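Local atomic coordinates of 6-pyruvoyl tetrahydropterin synthase (Plasmodium falciparum, PDB entry 1Y13), a protein that belongs to the 6-pyruvoyl tetrahydropterin synthase family, whose subunits assemble through shared beta sheets, and binds biopterin and zinc. Residues Asn19-Glu27 with Lys58-Val69. Numbering follows the deposited sequence.
Sequences NSSAEVSVE and KVRGYVRDDGYV. With BIO (biopterin), chain G.
Residues 21-27 and 58-62 run as antiparallel neighbours, their axes at 144°, with Ala22-Gly61 and Val24-Val59 as the hydrogen-bonded pairs; Gly61 N reaches Ala22 O at 2.9 Å. On the face carrying Glu23, Lys58 and Arg60, the side chains of Glu23 and Arg60 run side by side in the same direction, with their carboxylate and guanidinium planes close to coplanar. Both NE (2.7 Å) and NH2 (3.0 Å) of Arg60 grip the single oxygen OE2 of Glu23, NE from its anti side. Arg60 extends with CG anti to the backbone N (chi1 -172°) and bends at chi3 (-56°), bringing the guanidinium edge to the acid. Glu23 OE1 faces Lys58 NZ in a long salt bridge of 3.6 Å, so one acid lies between two bases on a partly exposed face, where long charged chains suit. In the sheet of this synthase fold, 49-62 lies between 21-41 and 162-168, and residues 22-26 pair antiparallel with a strand of the second subunit, carrying the sheet across the interface. The other face is apolar: Val24 CG2 meets Val59 CG2 at 3.9 Å, and Val69 CG2 packs on Ala22 CB at 3.8 Å. Glycine suits position 61 because a CB there would strike Val69 CG1. Beyond the type I turn Arg64-Gly67, Tyr68 lays a ring face on biopterin, CD1 3.3 Å from C2 of the pterin, while Asp66 O lies over the opposite face.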
loop_
_atom_site.group_PDB
_atom_site.type_symbol
_atom_site.label_atom_id
_atom_site.label_comp_id
_atom_site.label_asym_id
_atom_site.label_seq_id
_atom_site.Cartn_x
_atom_site.Cartn_y
_atom_site.Cartn_z
ATOM N N ASN A 19 -23.200 -18.772 -8.885
ATOM C CA ASN A 19 -23.908 -18.188 -7.681
ATOM C C ASN A 19 -24.135 -16.638 -7.689
ATOM O O ASN A 19 -23.293 -15.869 -8.197
ATOM C CB ASN A 19 -23.177 -18.637 -6.404
ATOM C CG ASN A 19 -24.095 -18.771 -5.211
ATOM O OD1 ASN A 19 -24.721 -19.816 -5.014
ATOM N ND2 ASN A 19 -24.164 -17.725 -4.390
ATOM N N SER A 20 -25.233 -16.184 -7.054
ATOM C CA SER A 20 -25.743 -14.804 -7.240
ATOM C C SER A 20 -25.544 -13.784 -6.108
ATOM O O SER A 20 -25.686 -12.573 -6.344
ATOM C CB SER A 20 -27.227 -14.809 -7.663
ATOM O OG SER A 20 -28.076 -15.281 -6.625
ATOM N N SER A 21 -25.227 -14.242 -4.895
ATOM C CA SER A 21 -24.821 -13.301 -3.861
ATOM C C SER A 21 -23.549 -12.544 -4.251
ATOM O O SER A 21 -22.702 -13.065 -4.991
ATOM C CB SER A 21 -24.654 -13.978 -2.490
ATOM O OG SER A 21 -23.346 -14.472 -2.318
ATOM N N ALA A 22 -23.456 -11.299 -3.774
ATOM C CA ALA A 22 -22.361 -10.393 -4.069
ATOM C C ALA A 22 -21.985 -9.654 -2.783
ATOM O O ALA A 22 -22.822 -9.485 -1.910
ATOM C CB ALA A 22 -22.778 -9.416 -5.138
ATOM N N GLU A 23 -20.733 -9.224 -2.673
ATOM C CA GLU A 23 -20.279 -8.441 -1.516
ATOM C C GLU A 23 -19.835 -7.061 -1.919
ATOM O O GLU A 23 -19.374 -6.853 -3.044
ATOM C CB GLU A 23 -19.146 -9.151 -0.784
ATOM C CG GLU A 23 -19.549 -10.513 -0.250
ATOM C CD GLU A 23 -18.392 -11.371 0.261
ATOM O OE1 GLU A 23 -17.257 -11.226 -0.241
ATOM O OE2 GLU A 23 -18.629 -12.209 1.160
ATOM N N VAL A 24 -20.014 -6.099 -1.013
ATOM C CA VAL A 24 -19.358 -4.795 -1.133
ATOM C C VAL A 24 -18.570 -4.534 0.154
ATOM O O VAL A 24 -18.970 -4.967 1.248
ATOM C CB VAL A 24 -20.344 -3.626 -1.415
ATOM C CG1 VAL A 24 -20.895 -3.697 -2.842
ATOM C CG2 VAL A 24 -21.504 -3.600 -0.395
ATOM N N SER A 25 -17.429 -3.874 0.017
ATOM C CA SER A 25 -16.624 -3.495 1.174
ATOM C C SER A 25 -16.049 -2.132 0.994
ATOM O O SER A 25 -15.807 -1.684 -0.130
ATOM C CB SER A 25 -15.492 -4.488 1.503
ATOM O OG SER A 25 -14.580 -4.623 0.453
ATOM N N VAL A 26 -15.855 -1.481 2.131
ATOM C CA VAL A 26 -15.230 -0.167 2.192
ATOM C C VAL A 26 -14.080 -0.224 3.206
ATOM O O VAL A 26 -14.171 -0.892 4.228
ATOM C CB VAL A 26 -16.258 0.943 2.553
ATOM C CG1 VAL A 26 -17.276 1.082 1.446
ATOM C CG2 VAL A 26 -16.976 0.599 3.876
ATOM N N GLU A 27 -12.990 0.448 2.884
ATOM C CA GLU A 27 -11.814 0.494 3.749
ATOM C C GLU A 27 -11.133 1.807 3.487
ATOM O O GLU A 27 -11.088 2.246 2.346
ATOM C CB GLU A 27 -10.857 -0.660 3.415
ATOM C CG GLU A 27 -10.001 -0.433 2.159
ATOM C CD GLU A 27 -9.276 -1.705 1.687
ATOM N N LYS A 58 -17.439 -5.135 5.409
ATOM C CA LYS A 58 -17.904 -5.857 4.248
ATOM C C LYS A 58 -19.287 -6.457 4.534
ATOM O O LYS A 58 -19.535 -6.956 5.636
ATOM C CB LYS A 58 -16.890 -6.933 3.903
ATOM C CG LYS A 58 -17.313 -7.890 2.839
ATOM C CD LYS A 58 -16.150 -8.754 2.461
ATOM C CE LYS A 58 -16.112 -9.999 3.314
ATOM N NZ LYS A 58 -15.153 -10.959 2.705
ATOM N N VAL A 59 -20.194 -6.350 3.565
ATOM C CA VAL A 59 -21.530 -6.939 3.674
ATOM C C VAL A 59 -21.828 -7.815 2.459
ATOM O O VAL A 59 -21.435 -7.507 1.344
ATOM C CB VAL A 59 -22.698 -5.891 3.972
ATOM C CG1 VAL A 59 -22.233 -4.790 4.950
ATOM C CG2 VAL A 59 -23.216 -5.242 2.719
ATOM N N ARG A 60 -22.507 -8.927 2.703
ATOM C CA ARG A 60 -22.879 -9.840 1.635
ATOM C C ARG A 60 -24.387 -9.786 1.454
ATOM O O ARG A 60 -25.150 -9.920 2.419
ATOM C CB ARG A 60 -22.422 -11.243 1.979
ATOM C CG ARG A 60 -22.591 -12.246 0.874
ATOM C CD ARG A 60 -22.206 -13.626 1.383
ATOM N NE ARG A 60 -20.839 -13.605 1.901
ATOM C CZ ARG A 60 -20.351 -14.431 2.822
ATOM N NH1 ARG A 60 -21.107 -15.395 3.355
ATOM N NH2 ARG A 60 -19.092 -14.291 3.206
ATOM N N GLY A 61 -24.801 -9.560 0.217
ATOM C CA GLY A 61 -26.202 -9.440 -0.134
ATOM C C GLY A 61 -26.409 -9.869 -1.570
ATOM O O GLY A 61 -25.843 -10.863 -2.000
ATOM N N TYR A 62 -27.233 -9.110 -2.287
ATOM C CA TYR A 62 -27.588 -9.363 -3.677
ATOM C C TYR A 62 -27.648 -8.044 -4.393
ATOM O O TYR A 62 -27.937 -7.019 -3.780
ATOM C CB TYR A 62 -28.963 -10.066 -3.782
ATOM C CG TYR A 62 -28.954 -11.406 -3.100
ATOM C CD1 TYR A 62 -28.563 -12.547 -3.788
ATOM C CD2 TYR A 62 -29.273 -11.527 -1.738
ATOM C CE1 TYR A 62 -28.517 -13.779 -3.157
ATOM C CE2 TYR A 62 -29.222 -12.760 -1.099
ATOM C CZ TYR A 62 -28.844 -13.879 -1.824
ATOM O OH TYR A 62 -28.784 -15.105 -1.222
ATOM N N VAL A 63 -27.372 -8.055 -5.684
ATOM C CA VAL A 63 -27.563 -6.859 -6.479
ATOM C C VAL A 63 -29.073 -6.558 -6.527
ATOM O O VAL A 63 -29.837 -7.367 -7.001
ATOM C CB VAL A 63 -26.957 -7.023 -7.905
ATOM C CG1 VAL A 63 -27.231 -5.796 -8.742
ATOM C CG2 VAL A 63 -25.445 -7.294 -7.817
ATOM N N ARG A 64 -29.490 -5.410 -6.003
ATOM C CA ARG A 64 -30.911 -5.053 -5.974
ATOM C C ARG A 64 -31.305 -4.289 -7.227
ATOM O O ARG A 64 -30.464 -4.040 -8.088
ATOM C CB ARG A 64 -31.258 -4.208 -4.745
ATOM C CG ARG A 64 -30.784 -4.740 -3.401
ATOM C CD ARG A 64 -30.860 -6.257 -3.260
ATOM N NE ARG A 64 -32.179 -6.859 -3.442
ATOM C CZ ARG A 64 -33.263 -6.535 -2.747
ATOM N NH1 ARG A 64 -33.198 -5.557 -1.856
ATOM N NH2 ARG A 64 -34.415 -7.164 -2.964
ATOM N N ASP A 65 -32.574 -3.888 -7.300
ATOM C CA ASP A 65 -33.096 -3.136 -8.449
ATOM C C ASP A 65 -32.524 -1.720 -8.644
ATOM O O ASP A 65 -32.744 -1.107 -9.675
ATOM C CB ASP A 65 -34.644 -3.136 -8.488
ATOM C CG ASP A 65 -35.297 -2.252 -7.404
ATOM O OD1 ASP A 65 -34.613 -1.494 -6.676
ATOM O OD2 ASP A 65 -36.543 -2.322 -7.285
ATOM N N ASP A 66 -31.798 -1.203 -7.652
ATOM C CA ASP A 66 -31.077 0.056 -7.830
ATOM C C ASP A 66 -29.645 -0.159 -8.360
ATOM O O ASP A 66 -28.930 0.812 -8.645
ATOM C CB ASP A 66 -31.095 0.917 -6.544
ATOM C CG ASP A 66 -30.506 0.202 -5.323
ATOM O OD1 ASP A 66 -30.131 -0.985 -5.408
ATOM O OD2 ASP A 66 -30.404 0.842 -4.259
ATOM N N GLY A 67 -29.239 -1.427 -8.480
ATOM C CA GLY A 67 -27.915 -1.796 -8.983
ATOM C C GLY A 67 -26.845 -2.052 -7.929
ATOM O O GLY A 67 -25.712 -2.366 -8.264
ATOM N N TYR A 68 -27.222 -1.934 -6.661
ATOM C CA TYR A 68 -26.311 -2.067 -5.532
ATOM C C TYR A 68 -26.614 -3.269 -4.643
ATOM O O TYR A 68 -27.769 -3.679 -4.526
ATOM C CB TYR A 68 -26.434 -0.851 -4.613
ATOM C CG TYR A 68 -26.174 0.504 -5.208
ATOM C CD1 TYR A 68 -25.323 0.675 -6.306
ATOM C CD2 TYR A 68 -26.764 1.634 -4.651
ATOM C CE1 TYR A 68 -25.079 1.945 -6.823
ATOM C CE2 TYR A 68 -26.518 2.907 -5.159
ATOM C CZ TYR A 68 -25.683 3.059 -6.246
ATOM O OH TYR A 68 -25.444 4.325 -6.748
ATOM N N VAL A 69 -25.587 -3.794 -3.971
ATOM C CA VAL A 69 -25.827 -4.621 -2.799
ATOM C C VAL A 69 -26.430 -3.692 -1.739
ATOM O O VAL A 69 -27.504 -3.960 -1.202
ATOM C CB VAL A 69 -24.546 -5.300 -2.267
ATOM C CG1 VAL A 69 -24.790 -5.917 -0.885
ATOM C CG2 VAL A 69 -24.061 -6.360 -3.236
HETATM N N1 BIO G . -22.583 2.051 -4.232
HETATM N N2 BIO G . -22.708 -0.229 -3.887
HETATM C C2 BIO G . -22.405 0.806 -4.714
HETATM N N3 BIO G . -21.941 0.600 -5.974
HETATM C C4 BIO G . -21.656 1.623 -6.816
HETATM O O4 BIO G . -21.238 1.436 -7.968
HETATM C C4A BIO G . -21.801 3.013 -6.346
HETATM C C8A BIO G . -22.291 3.147 -4.984
HETATM N N8 BIO G . -22.450 4.381 -4.509
HETATM C C7 BIO G . -22.185 5.457 -5.250
HETATM C C6 BIO G . -21.699 5.373 -6.522
HETATM N N5 BIO G . -21.528 4.125 -7.075
HETATM C C9 BIO G . -21.462 6.673 -7.270
HETATM O O9 BIO G . -21.372 6.513 -8.708
HETATM C C10 BIO G . -20.229 7.545 -6.948
HETATM O O10 BIO G . -18.963 6.872 -7.218
HETATM C C11 BIO G . -20.392 8.304 -5.618
HETATM O O HOH W 1 -27.197 -10.609 -6.985
#